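Long-range contacts in Crov588 (Cafeteriavirus, PDB 6NYR), which is of unknown function but folds as a nearly circular leucine-rich repeat solenoid built from FNIP repeats, a form consistent with a scaffold for binding other molecules: residues Lys55-Gly60 with Thr77-Gly82; Leu11-Glu16 with Asp34-Gly39; Ser98-Lys103 with Gly120-Thr125. All blocks are in the same frame, centred on the assembly; numbering follows the deposited sequence.

Interaction 1: Lys55-Gly60 with Thr77-Gly82; sequences KVIKFG and TEIYYG
Strands 56-58 and 78-80 run parallel, their axes 4.7 Å apart and inclined by 8°, as neighbouring rungs on the inner, strand-bearing wall of a leucine-rich repeat solenoid. Just before the strands, Lys55 O is gripped three times: by Thr77 N in its carbonyl plane on a lone pair, by Glu78 N, which lies nearly in line with the C=O bond though its N-H points somewhat off the oxygen, and by Thr77 OG1 from above the plane at 3.1 Å. Thr77 OG1 gets there because it sits between its own backbone N and carbonyl carbon (chi1 58°). Further along, Ile57 N bonds to Glu78 O and Ile57 O accepts Tyr80 N; Phe59 N adds a weak bond to Tyr80 O. On the buried side, Ile57 and Ile79 lie alongside one another, CB of Ile57 3.9 Å from CG1 of Ile79. Next to them the Phe59 and Tyr81 rings point the same way, planes 18° apart but slid so far that they hardly overlap; CE2 of Phe59 is 3.6 Å from CE1 of Tyr81, and Phe65 stacks on Phe59. On the other side of the strands Glu78 extends beside Val56, and CG2 of Val56 lies 3.7 Å from CD of Glu78, while CG1 of Val56 meets the Tyr80 ring at its edge. The Glu78 carboxylate is held within its own strand: Tyr80 OH donates to Glu78 OE1 from above the carboxylate plane, at 2.6 Å.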
ATOM      1  N   LYS A  55      29.232   2.374   3.638  1.00 76.53           N
ATOM      2  CA  LYS A  55      29.164   3.245   4.803  1.00 79.09           C
ATOM      3  C   LYS A  55      27.997   2.926   5.720  1.00 74.76           C
ATOM      4  O   LYS A  55      27.913   3.503   6.810  1.00 74.05           O
ATOM      5  CB  LYS A  55      29.079   4.705   4.330  1.00 82.70           C
ATOM      6  CG  LYS A  55      30.188   5.061   3.338  1.00 88.03           C
ATOM      7  CD  LYS A  55      30.481   6.553   3.282  1.00 93.74           C
ATOM      8  CE  LYS A  55      29.292   7.316   2.712  1.00 97.63           C
ATOM      9  NZ  LYS A  55      28.967   6.868   1.321  1.00 99.77           N
ATOM     10  N   VAL A  56      27.115   2.015   5.317  1.00 72.50           N
ATOM     11  CA  VAL A  56      25.908   1.681   6.059  1.00 69.11           C
ATOM     12  C   VAL A  56      25.786   0.165   6.093  1.00 69.51           C
ATOM     13  O   VAL A  56      25.850  -0.490   5.046  1.00 69.67           O
ATOM     14  CB  VAL A  56      24.656   2.308   5.418  1.00 68.79           C
ATOM     15  CG1 VAL A  56      23.409   1.935   6.208  1.00 68.82           C
ATOM     16  CG2 VAL A  56      24.811   3.820   5.314  1.00 68.99           C
ATOM     17  N   ILE A  57      25.604  -0.392   7.288  1.00 67.19           N
ATOM     18  CA  ILE A  57      25.390  -1.826   7.468  1.00 66.83           C
ATOM     19  C   ILE A  57      24.090  -1.987   8.244  1.00 66.28           C
ATOM     20  O   ILE A  57      24.040  -1.718   9.451  1.00 65.16           O
ATOM     21  CB  ILE A  57      26.562  -2.506   8.192  1.00 67.49           C
ATOM     22  CG1 ILE A  57      27.830  -2.416   7.331  1.00 68.43           C
ATOM     23  CG2 ILE A  57      26.231  -3.957   8.500  1.00 67.12           C
ATOM     24  CD1 ILE A  57      29.069  -3.009   7.970  1.00 67.46           C
ATOM     25  N   LYS A  58      23.043  -2.430   7.556  1.00 66.65           N
ATOM     26  CA  LYS A  58      21.718  -2.617   8.132  1.00 67.69           C
ATOM     27  C   LYS A  58      21.454  -4.109   8.263  1.00 65.70           C
ATOM     28  O   LYS A  58      21.564  -4.849   7.281  1.00 64.80           O
ATOM     29  CB  LYS A  58      20.655  -1.943   7.255  1.00 70.06           C
ATOM     30  CG  LYS A  58      19.288  -1.799   7.908  1.00 75.75           C
ATOM     31  CD  LYS A  58      18.418  -3.022   7.686  1.00 82.27           C
ATOM     32  CE  LYS A  58      16.996  -2.789   8.190  1.00 83.90           C
ATOM     33  NZ  LYS A  58      16.152  -2.039   7.218  1.00 84.76           N
ATOM     34  N   PHE A  59      21.129  -4.556   9.477  1.00 64.25           N
ATOM     35  CA  PHE A  59      21.026  -5.986   9.747  1.00 63.91           C
ATOM     36  C   PHE A  59      19.606  -6.535   9.693  1.00 67.44           C
ATOM     37  O   PHE A  59      19.435  -7.725   9.411  1.00 74.87           O
ATOM     38  CB  PHE A  59      21.626  -6.313  11.123  1.00 60.97           C
ATOM     39  CG  PHE A  59      23.098  -6.614  11.089  1.00 59.99           C
ATOM     40  CD1 PHE A  59      23.551  -7.873  10.739  1.00 57.78           C
ATOM     41  CD2 PHE A  59      24.028  -5.640  11.414  1.00 58.67           C
ATOM     42  CE1 PHE A  59      24.901  -8.154  10.702  1.00 57.53           C
ATOM     43  CE2 PHE A  59      25.381  -5.918  11.380  1.00 57.65           C
ATOM     44  CZ  PHE A  59      25.817  -7.177  11.024  1.00 56.81           C
ATOM     45  N   GLY A  60      18.584  -5.727   9.942  1.00 63.41           N
ATOM     46  CA  GLY A  60      17.231  -6.253   9.936  1.00 65.12           C
ATOM     47  C   GLY A  60      16.850  -6.856  11.271  1.00 65.22           C
ATOM     48  O   GLY A  60      17.583  -7.688  11.814  1.00 63.58           O
ATOM     49  N   THR A  77      29.658   5.020   8.606  1.00 63.59           N
ATOM     50  CA  THR A  77      28.914   6.078   9.272  1.00 64.34           C
ATOM     51  C   THR A  77      27.639   5.595   9.941  1.00 66.39           C
ATOM     52  O   THR A  77      27.109   6.308  10.802  1.00 69.61           O
ATOM     53  CB  THR A  77      28.541   7.185   8.272  1.00 65.39           C
ATOM     54  OG1 THR A  77      27.771   6.624   7.203  1.00 63.91           O
ATOM     55  CG2 THR A  77      29.790   7.843   7.714  1.00 66.74           C
ATOM     56  N   GLU A  78      27.138   4.416   9.583  1.00 62.08           N
ATOM     57  CA  GLU A  78      25.882   3.913  10.117  1.00 58.30           C
ATOM     58  C   GLU A  78      25.972   2.406  10.269  1.00 58.02           C
ATOM     59  O   GLU A  78      26.517   1.721   9.399  1.00 58.23           O
ATOM     60  CB  GLU A  78      24.707   4.254   9.197  1.00 57.95           C
ATOM     61  CG  GLU A  78      24.699   5.669   8.699  1.00 57.69           C
ATOM     62  CD  GLU A  78      23.422   6.028   7.953  1.00 58.12           C
ATOM     63  OE1 GLU A  78      22.488   5.204   7.946  1.00 58.73           O
ATOM     64  OE2 GLU A  78      23.365   7.134   7.365  1.00 59.76           O
ATOM     65  N   ILE A  79      25.453   1.893  11.380  1.00 58.57           N
ATOM     66  CA  ILE A  79      25.278   0.456  11.541  1.00 58.61           C
ATOM     67  C   ILE A  79      24.117   0.217  12.495  1.00 57.57           C
ATOM     68  O   ILE A  79      24.005   0.860  13.544  1.00 56.36           O
ATOM     69  CB  ILE A  79      26.558  -0.245  12.048  1.00 59.23           C
ATOM     70  CG1 ILE A  79      26.343  -1.765  12.012  1.00 57.06           C
ATOM     71  CG2 ILE A  79      26.895   0.202  13.462  1.00 59.60           C
ATOM     72  CD1 ILE A  79      27.602  -2.572  12.130  1.00 58.22           C
ATOM     73  N   TYR A  80      23.254  -0.726  12.122  1.00 58.98           N
ATOM     74  CA  TYR A  80      22.046  -1.045  12.873  1.00 56.94           C
ATOM     75  C   TYR A  80      22.028  -2.540  13.147  1.00 56.23           C
ATOM     76  O   TYR A  80      22.034  -3.345  12.210  1.00 56.22           O
ATOM     77  CB  TYR A  80      20.803  -0.618  12.090  1.00 57.75           C
ATOM     78  CG  TYR A  80      20.891   0.798  11.559  1.00 59.71           C
ATOM     79  CD1 TYR A  80      20.369   1.861  12.279  1.00 59.97           C
ATOM     80  CD2 TYR A  80      21.502   1.073  10.341  1.00 59.98           C
ATOM     81  CE1 TYR A  80      20.446   3.155  11.804  1.00 61.85           C
ATOM     82  CE2 TYR A  80      21.586   2.367   9.856  1.00 60.51           C
ATOM     83  CZ  TYR A  80      21.057   3.406  10.593  1.00 61.46           C
ATOM     84  OH  TYR A  80      21.135   4.696  10.120  1.00 59.89           O
ATOM     85  N   TYR A  81      22.016  -2.909  14.425  1.00 56.19           N
ATOM     86  CA  TYR A  81      22.065  -4.305  14.829  1.00 55.88           C
ATOM     87  C   TYR A  81      20.668  -4.826  15.165  1.00 55.94           C
ATOM     88  O   TYR A  81      19.716  -4.065  15.363  1.00 53.73           O
ATOM     89  CB  TYR A  81      23.001  -4.493  16.029  1.00 52.54           C
ATOM     90  CG  TYR A  81      24.472  -4.333  15.720  1.00 54.16           C
ATOM     91  CD1 TYR A  81      25.168  -5.327  15.044  1.00 56.61           C
ATOM     92  CD2 TYR A  81      25.170  -3.200  16.118  1.00 53.74           C
ATOM     93  CE1 TYR A  81      26.515  -5.197  14.767  1.00 59.73           C
ATOM     94  CE2 TYR A  81      26.520  -3.060  15.842  1.00 56.59           C
ATOM     95  CZ  TYR A  81      27.186  -4.065  15.169  1.00 60.71           C
ATOM     96  OH  TYR A  81      28.528  -3.937  14.888  1.00 62.95           O
ATOM     97  N   GLY A  82      20.571  -6.158  15.260  1.00 54.72           N
ATOM     98  CA  GLY A  82      19.312  -6.846  15.355  1.00 55.48           C
ATOM     99  C   GLY A  82      19.060  -7.471  16.711  1.00 54.51           C
ATOM    100  O   GLY A  82      19.657  -7.092  17.728  1.00 53.02           O
TER

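Interaction 2: Leu11-Glu16 with Asp34-Gly39; sequences LTFNNE and DTIEFG
With its chi1 of -54° Thr12 sets OG1 beside its backbone N, facing Glu37, whose chain runs extended beyond CG (chi2 -175°) and carries OE1 to meet it. Thr12 OG1 donates to Glu37 OE1 over 2.9 Å, approaching from above the carboxylate plane, and Thr12 CG2 packs against the same oxygen. On the buried side of the strands, Phe13 and Phe38 project the same way with rings only 5° from parallel, yet so displaced that the centroids are 5.3 Å apart and overlap is slight. CG2 of Ile36 touches both rings from one side: it meets the Phe13 ring in plane at its edge, 3.9 Å from Phe13 CE1, and lies over one face of Phe38 toward the rim. Phe42 stacks on Phe38, and Leu28 of helix 25-28 packs on Leu11, Phe13 and Ile36. Three backbone bonds join the segments: Leu11 N to Thr35 O, Glu37 N to Leu11 O at 2.8 Å, and Phe13 N to Glu37 O. Beyond the strands, CA of Gly39 comes 4.0 Å from ND2 of Asn15. Parallel strands paired side by side, one from each coil, with aromatic rings lined up on the buried face, are the pattern of this leucine-rich repeat solenoid, here near its N-terminal end.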
ATOM      1  N   LEU A  11      22.958  -2.972  -1.616  1.00 71.12           N
ATOM      2  CA  LEU A  11      23.059  -4.409  -1.836  1.00 70.16           C
ATOM      3  C   LEU A  11      22.364  -5.141  -0.691  1.00 73.10           C
ATOM      4  O   LEU A  11      22.661  -4.893   0.483  1.00 75.83           O
ATOM      5  CB  LEU A  11      24.518  -4.854  -1.934  1.00 67.92           C
ATOM      6  CG  LEU A  11      24.743  -6.348  -2.129  1.00 68.29           C
ATOM      7  CD1 LEU A  11      26.061  -6.615  -2.851  1.00 67.39           C
ATOM      8  CD2 LEU A  11      24.730  -7.085  -0.789  1.00 67.18           C
ATOM      9  N   THR A  12      21.446  -6.044  -1.032  1.00 71.11           N
ATOM     10  CA  THR A  12      20.695  -6.827  -0.061  1.00 68.09           C
ATOM     11  C   THR A  12      21.007  -8.300  -0.283  1.00 70.61           C
ATOM     12  O   THR A  12      20.743  -8.832  -1.366  1.00 73.18           O
ATOM     13  CB  THR A  12      19.190  -6.574  -0.198  1.00 64.74           C
ATOM     14  OG1 THR A  12      18.921  -5.169  -0.109  1.00 63.25           O
ATOM     15  CG2 THR A  12      18.416  -7.308   0.894  1.00 62.77           C
ATOM     16  N   PHE A  13      21.557  -8.957   0.734  1.00 71.17           N
ATOM     17  CA  PHE A  13      21.745 -10.396   0.665  1.00 72.37           C
ATOM     18  C   PHE A  13      20.401 -11.112   0.829  1.00 72.96           C
ATOM     19  O   PHE A  13      19.387 -10.514   1.199  1.00 72.14           O
ATOM     20  CB  PHE A  13      22.724 -10.874   1.731  1.00 72.41           C
ATOM     21  CG  PHE A  13      24.160 -10.592   1.408  1.00 74.76           C
ATOM     22  CD1 PHE A  13      24.736  -9.381   1.749  1.00 75.56           C
ATOM     23  CD2 PHE A  13      24.939 -11.543   0.769  1.00 79.06           C
ATOM     24  CE1 PHE A  13      26.063  -9.125   1.461  1.00 78.04           C
ATOM     25  CE2 PHE A  13      26.265 -11.289   0.475  1.00 81.14           C
ATOM     26  CZ  PHE A  13      26.826 -10.077   0.820  1.00 80.38           C
ATOM     27  N   ASN A  14      20.401 -12.413   0.543  1.00 76.69           N
ATOM     28  CA  ASN A  14      19.193 -13.212   0.704  1.00 77.55           C
ATOM     29  C   ASN A  14      18.778 -13.214   2.167  1.00 80.22           C
ATOM     30  O   ASN A  14      19.608 -13.051   3.064  1.00 85.49           O
ATOM     31  CB  ASN A  14      19.452 -14.642   0.196  1.00 77.90           C
ATOM     32  CG  ASN A  14      18.236 -15.249  -0.478  1.00 79.17           C
ATOM     33  OD1 ASN A  14      18.230 -15.414  -1.696  1.00 83.83           O
ATOM     34  ND2 ASN A  14      17.243 -15.659   0.310  1.00 73.45           N
ATOM     35  N   ASN A  15      17.481 -13.394   2.411  1.00 77.39           N
ATOM     36  CA  ASN A  15      17.035 -13.518   3.792  1.00 74.89           C
ATOM     37  C   ASN A  15      17.459 -14.846   4.395  1.00 74.97           C
ATOM     38  O   ASN A  15      17.386 -15.016   5.618  1.00 75.52           O
ATOM     39  CB  ASN A  15      15.522 -13.372   3.893  1.00 74.62           C
ATOM     40  CG  ASN A  15      15.052 -13.220   5.330  1.00 74.57           C
ATOM     41  OD1 ASN A  15      14.613 -14.186   5.955  1.00 74.60           O
ATOM     42  ND2 ASN A  15      15.162 -12.010   5.869  1.00 75.34           N
ATOM     43  N   GLU A  16      17.916 -15.779   3.558  1.00 75.24           N
ATOM     44  CA  GLU A  16      18.410 -17.074   4.004  1.00 74.21           C
ATOM     45  C   GLU A  16      19.923 -17.174   3.851  1.00 71.48           C
ATOM     46  O   GLU A  16      20.505 -18.237   4.118  1.00 67.88           O
ATOM     47  CB  GLU A  16      17.735 -18.192   3.201  1.00 78.09           C
ATOM     48  CG  GLU A  16      16.217 -18.145   3.234  1.00 78.75           C
ATOM     49  CD  GLU A  16      15.647 -18.525   4.584  1.00 80.90           C
ATOM     50  OE1 GLU A  16      16.093 -19.545   5.156  1.00 81.06           O
ATOM     51  OE2 GLU A  16      14.755 -17.799   5.079  1.00 81.88           O
ATOM     52  N   ASP A  34      26.437   1.902  -1.467  1.00 85.25           N
ATOM     53  CA  ASP A  34      26.730   2.576  -0.213  1.00 81.38           C
ATOM     54  C   ASP A  34      26.469   1.714   1.009  1.00 77.96           C
ATOM     55  O   ASP A  34      27.129   1.894   2.040  1.00 75.37           O
ATOM     56  CB  ASP A  34      25.848   3.826  -0.064  1.00 81.38           C
ATOM     57  CG  ASP A  34      26.413   5.036  -0.747  1.00 87.39           C
ATOM     58  OD1 ASP A  34      27.651   5.209  -0.726  1.00 91.37           O
ATOM     59  OD2 ASP A  34      25.617   5.835  -1.292  1.00 89.34           O
ATOM     60  N   THR A  35      25.523   0.788   0.914  1.00 76.81           N
ATOM     61  CA  THR A  35      25.020   0.079   2.075  1.00 74.57           C
ATOM     62  C   THR A  35      25.001  -1.418   1.814  1.00 70.57           C
ATOM     63  O   THR A  35      24.938  -1.874   0.670  1.00 69.55           O
ATOM     64  CB  THR A  35      23.604   0.546   2.432  1.00 76.63           C
ATOM     65  OG1 THR A  35      22.653  -0.218   1.683  1.00 80.74           O
ATOM     66  CG2 THR A  35      23.420   2.018   2.086  1.00 75.05           C
ATOM     67  N   ILE A  36      25.054  -2.176   2.903  1.00 69.48           N
ATOM     68  CA  ILE A  36      24.810  -3.611   2.882  1.00 68.70           C
ATOM     69  C   ILE A  36      23.610  -3.876   3.779  1.00 68.02           C
ATOM     70  O   ILE A  36      23.545  -3.366   4.903  1.00 67.34           O
ATOM     71  CB  ILE A  36      26.028  -4.422   3.356  1.00 69.08           C
ATOM     72  CG1 ILE A  36      27.182  -4.282   2.368  1.00 69.63           C
ATOM     73  CG2 ILE A  36      25.638  -5.888   3.527  1.00 70.43           C
ATOM     74  CD1 ILE A  36      28.480  -4.888   2.860  1.00 71.37           C
ATOM     75  N   GLU A  37      22.665  -4.669   3.286  1.00 67.77           N
ATOM     76  CA  GLU A  37      21.535  -5.132   4.081  1.00 65.90           C
ATOM     77  C   GLU A  37      21.679  -6.632   4.297  1.00 68.44           C
ATOM     78  O   GLU A  37      21.674  -7.405   3.333  1.00 71.96           O
ATOM     79  CB  GLU A  37      20.205  -4.816   3.399  1.00 64.59           C
ATOM     80  CG  GLU A  37      19.813  -3.349   3.440  1.00 66.80           C
ATOM     81  CD  GLU A  37      18.433  -3.103   2.860  1.00 70.51           C
ATOM     82  OE1 GLU A  37      17.840  -4.059   2.314  1.00 71.24           O
ATOM     83  OE2 GLU A  37      17.938  -1.960   2.958  1.00 70.84           O
ATOM     84  N   PHE A  38      21.830  -7.032   5.551  1.00 66.98           N
ATOM     85  CA  PHE A  38      21.848  -8.435   5.929  1.00 66.05           C
ATOM     86  C   PHE A  38      20.460  -8.861   6.395  1.00 63.79           C
ATOM     87  O   PHE A  38      19.616  -8.035   6.757  1.00 64.77           O
ATOM     88  CB  PHE A  38      22.877  -8.687   7.030  1.00 66.15           C
ATOM     89  CG  PHE A  38      24.303  -8.602   6.558  1.00 67.60           C
ATOM     90  CD1 PHE A  38      24.862  -9.627   5.810  1.00 68.32           C
ATOM     91  CD2 PHE A  38      25.086  -7.502   6.867  1.00 68.53           C
ATOM     92  CE1 PHE A  38      26.175  -9.556   5.378  1.00 68.08           C
ATOM     93  CE2 PHE A  38      26.401  -7.425   6.437  1.00 69.00           C
ATOM     94  CZ  PHE A  38      26.944  -8.452   5.690  1.00 68.81           C
ATOM     95  N   GLY A  39      20.228 -10.170   6.372  1.00 65.11           N
ATOM     96  CA  GLY A  39      18.910 -10.703   6.647  1.00 66.87           C
ATOM     97  C   GLY A  39      18.808 -11.503   7.927  1.00 69.62           C
ATOM     98  O   GLY A  39      19.594 -11.310   8.860  1.00 70.96           O
TER

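Interaction 3: Ser98-Lys103 with Gly120-Thr125; sequences SLLKLK and GLTHLT
One face of the His123 imidazole carries the aliphatic end of Lys101: CE of Lys101 sits 3.6 Å from the ring centroid, 10° off the normal, a CH-pi contact over the middle of the ring. The His145 ring of the next strand stacks on His123 as well. At the edge, in the ring plane, His123 ND1 donates to Thr122 OG1 over 3.1 Å, a bond that would help to fix the rotation of the imidazole. With CG anti to its carbonyl carbon (chi1 -55°) and the chain extended beyond it, Lys101 runs alongside the histidine, its CG 3.6 Å from His123 CB. The hydroxyl of Thr122 accepts the imidazole bond and itself donates, OG1 to Leu100 O, from above the carbonyl plane at 2.9 Å. That oxygen also accepts Thr122 N, in plane on a lone pair, and His123 N. The three donors hold the entry into strands 101-103 and 123-125, which run parallel within 1° as successive coils of the leucine-rich repeat solenoid; both lie within one FNIP repeat. Leu102 N to His123 O and Thr125 N to Leu102 O continue the backbone pairing. Leucines fill the interior. CD1 of Leu121 presses against the peptide carbon C of Leu100 at 3.4 Å and also reaches Leu99 CD2 and Leu102 CB, while Leu102 and Leu124 lie side by side, CD2 of the first against CD1 of the second. On the side of the histidine, Lys103 crosses Thr125 at a slant, CG of Lys103 3.7 Å from CG2 of Thr125, before its NZ leaves for Asp106 and the carbonyl O of Tyr81.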
ATOM      1  N   SER A  98      34.242   7.499  12.853  1.00 61.26           N
ATOM      2  CA  SER A  98      33.427   8.038  11.774  1.00 63.43           C
ATOM      3  C   SER A  98      31.934   7.835  12.004  1.00 64.07           C
ATOM      4  O   SER A  98      31.126   8.456  11.304  1.00 63.05           O
ATOM      5  CB  SER A  98      33.817   7.391  10.438  1.00 62.17           C
ATOM      6  OG  SER A  98      33.644   5.984  10.479  1.00 60.07           O
ATOM      7  N   LEU A  99      31.550   6.998  12.966  1.00 64.20           N
ATOM      8  CA  LEU A  99      30.158   6.583  13.079  1.00 62.20           C
ATOM      9  C   LEU A  99      29.269   7.761  13.450  1.00 61.02           C
ATOM     10  O   LEU A  99      29.568   8.520  14.377  1.00 60.52           O
ATOM     11  CB  LEU A  99      30.009   5.471  14.112  1.00 61.57           C
ATOM     12  CG  LEU A  99      28.781   4.586  13.883  1.00 61.15           C
ATOM     13  CD1 LEU A  99      28.974   3.723  12.633  1.00 60.55           C
ATOM     14  CD2 LEU A  99      28.479   3.718  15.090  1.00 62.31           C
ATOM     15  N   LEU A 100      28.161   7.899  12.724  1.00 61.64           N
ATOM     16  CA  LEU A 100      27.167   8.928  12.984  1.00 61.72           C
ATOM     17  C   LEU A 100      25.839   8.379  13.479  1.00 62.23           C
ATOM     18  O   LEU A 100      25.155   9.053  14.253  1.00 63.97           O
ATOM     19  CB  LEU A 100      26.907   9.731  11.705  1.00 62.18           C
ATOM     20  CG  LEU A 100      28.100  10.493  11.135  1.00 62.89           C
ATOM     21  CD1 LEU A 100      27.775  11.028   9.755  1.00 59.39           C
ATOM     22  CD2 LEU A 100      28.485  11.624  12.071  1.00 64.23           C
ATOM     23  N   LYS A 101      25.466   7.173  13.059  1.00 58.38           N
ATOM     24  CA  LYS A 101      24.158   6.603  13.347  1.00 58.06           C
ATOM     25  C   LYS A 101      24.343   5.173  13.822  1.00 58.47           C
ATOM     26  O   LYS A 101      25.058   4.390  13.190  1.00 60.41           O
ATOM     27  CB  LYS A 101      23.269   6.661  12.108  1.00 58.49           C
ATOM     28  CG  LYS A 101      23.145   8.059  11.526  1.00 61.43           C
ATOM     29  CD  LYS A 101      21.918   8.180  10.645  1.00 62.42           C
ATOM     30  CE  LYS A 101      21.783   9.582  10.080  1.00 65.78           C
ATOM     31  NZ  LYS A 101      20.547   9.712   9.261  1.00 69.18           N
ATOM     32  N   LEU A 102      23.696   4.839  14.933  1.00 54.03           N
ATOM     33  CA  LEU A 102      23.919   3.553  15.574  1.00 54.78           C
ATOM     34  C   LEU A 102      22.643   3.069  16.234  1.00 50.86           C
ATOM     35  O   LEU A 102      22.012   3.813  16.990  1.00 49.23           O
ATOM     36  CB  LEU A 102      25.032   3.665  16.623  1.00 57.62           C
ATOM     37  CG  LEU A 102      25.224   2.512  17.609  1.00 58.02           C
ATOM     38  CD1 LEU A 102      25.727   1.261  16.921  1.00 56.06           C
ATOM     39  CD2 LEU A 102      26.176   2.955  18.728  1.00 61.48           C
ATOM     40  N   LYS A 103      22.275   1.826  15.945  1.00 49.05           N
ATOM     41  CA  LYS A 103      21.315   1.091  16.755  1.00 51.14           C
ATOM     42  C   LYS A 103      22.044  -0.082  17.404  1.00 51.45           C
ATOM     43  O   LYS A 103      22.624  -0.922  16.705  1.00 52.29           O
ATOM     44  CB  LYS A 103      20.124   0.577  15.950  1.00 51.44           C
ATOM     45  CG  LYS A 103      19.136  -0.173  16.843  1.00 51.14           C
ATOM     46  CD  LYS A 103      18.044  -0.877  16.058  1.00 54.87           C
ATOM     47  CE  LYS A 103      17.218  -1.785  16.968  1.00 56.80           C
ATOM     48  NZ  LYS A 103      18.033  -2.877  17.587  1.00 56.18           N
ATOM     49  N   GLY A 120      31.308  11.656  17.854  1.00 62.19           N
ATOM     50  CA  GLY A 120      30.634  12.377  16.799  1.00 64.11           C
ATOM     51  C   GLY A 120      29.262  11.870  16.438  1.00 63.48           C
ATOM     52  O   GLY A 120      28.626  12.409  15.527  1.00 62.56           O
ATOM     53  N   LEU A 121      28.779  10.857  17.151  1.00 62.28           N
ATOM     54  CA  LEU A 121      27.498  10.239  16.838  1.00 59.10           C
ATOM     55  C   LEU A 121      26.362  11.250  16.888  1.00 58.25           C
ATOM     56  O   LEU A 121      26.317  12.122  17.760  1.00 59.62           O
ATOM     57  CB  LEU A 121      27.231   9.109  17.827  1.00 58.43           C
ATOM     58  CG  LEU A 121      26.249   8.007  17.444  1.00 61.04           C
ATOM     59  CD1 LEU A 121      26.898   7.055  16.464  1.00 64.26           C
ATOM     60  CD2 LEU A 121      25.797   7.276  18.699  1.00 60.48           C
ATOM     61  N   THR A 122      25.427  11.110  15.951  1.00 57.53           N
ATOM     62  CA  THR A 122      24.253  11.966  15.894  1.00 56.42           C
ATOM     63  C   THR A 122      22.942  11.221  16.106  1.00 56.27           C
ATOM     64  O   THR A 122      21.966  11.831  16.550  1.00 55.12           O
ATOM     65  CB  THR A 122      24.177  12.686  14.537  1.00 58.27           C
ATOM     66  OG1 THR A 122      24.374  11.740  13.478  1.00 61.26           O
ATOM     67  CG2 THR A 122      25.230  13.775  14.440  1.00 57.80           C
ATOM     68  N   HIS A 123      22.894   9.925  15.802  1.00 57.37           N
ATOM     69  CA  HIS A 123      21.675   9.134  15.887  1.00 56.03           C
ATOM     70  C   HIS A 123      21.955   7.891  16.710  1.00 53.03           C
ATOM     71  O   HIS A 123      22.771   7.054  16.309  1.00 49.46           O
ATOM     72  CB  HIS A 123      21.168   8.755  14.487  1.00 57.77           C
ATOM     73  CG  HIS A 123      20.597   9.906  13.716  1.00 58.88           C
ATOM     74  ND1 HIS A 123      21.335  11.020  13.376  1.00 60.63           N
ATOM     75  CD2 HIS A 123      19.358  10.109  13.206  1.00 59.04           C
ATOM     76  CE1 HIS A 123      20.576  11.861  12.698  1.00 59.61           C
ATOM     77  NE2 HIS A 123      19.371  11.331  12.579  1.00 59.26           N
ATOM     78  N   LEU A 124      21.294   7.779  17.859  1.00 56.33           N
ATOM     79  CA  LEU A 124      21.449   6.638  18.752  1.00 55.33           C
ATOM     80  C   LEU A 124      20.092   6.010  19.027  1.00 53.31           C
ATOM     81  O   LEU A 124      19.132   6.715  19.358  1.00 55.10           O
ATOM     82  CB  LEU A 124      22.114   7.050  20.068  1.00 55.85           C
ATOM     83  CG  LEU A 124      22.216   5.947  21.123  1.00 55.68           C
ATOM     84  CD1 LEU A 124      22.976   4.751  20.575  1.00 55.48           C
ATOM     85  CD2 LEU A 124      22.877   6.471  22.393  1.00 52.82           C
ATOM     86  N   THR A 125      20.014   4.692  18.884  1.00 52.54           N
ATOM     87  CA  THR A 125      18.822   3.922  19.207  1.00 50.94           C
ATOM     88  C   THR A 125      19.231   2.743  20.079  1.00 50.40           C
ATOM     89  O   THR A 125      20.102   1.957  19.692  1.00 51.35           O
ATOM     90  CB  THR A 125      18.115   3.428  17.938  1.00 51.28           C
ATOM     91  OG1 THR A 125      17.624   4.555  17.199  1.00 49.92           O
ATOM     92  CG2 THR A 125      16.960   2.501  18.292  1.00 50.72           C
TER

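How the interactions relate
Along the chain the contacts come in the order interaction 2, interaction 1, interaction 3, each closing before the next opens, and their six strands, from 10-12 to 123-125, are consecutive parallel neighbours. Centres of interactions 2 and 1 are 10 Å apart, as are those of 1 and 3; interactions 2 and 3 lie 20 Å apart between centres and do not touch, their nearest atoms about 11 Å away. Strand 56-58 joins 35-37 through probable bonds from Ile36 N to Val56 O and Phe38 N to Lys58 O. On the other flank, Thr77 O probably accepts both Leu100 N and Lys101 N. The pairing thus continues unbroken through the N-terminal part of the curved solenoid.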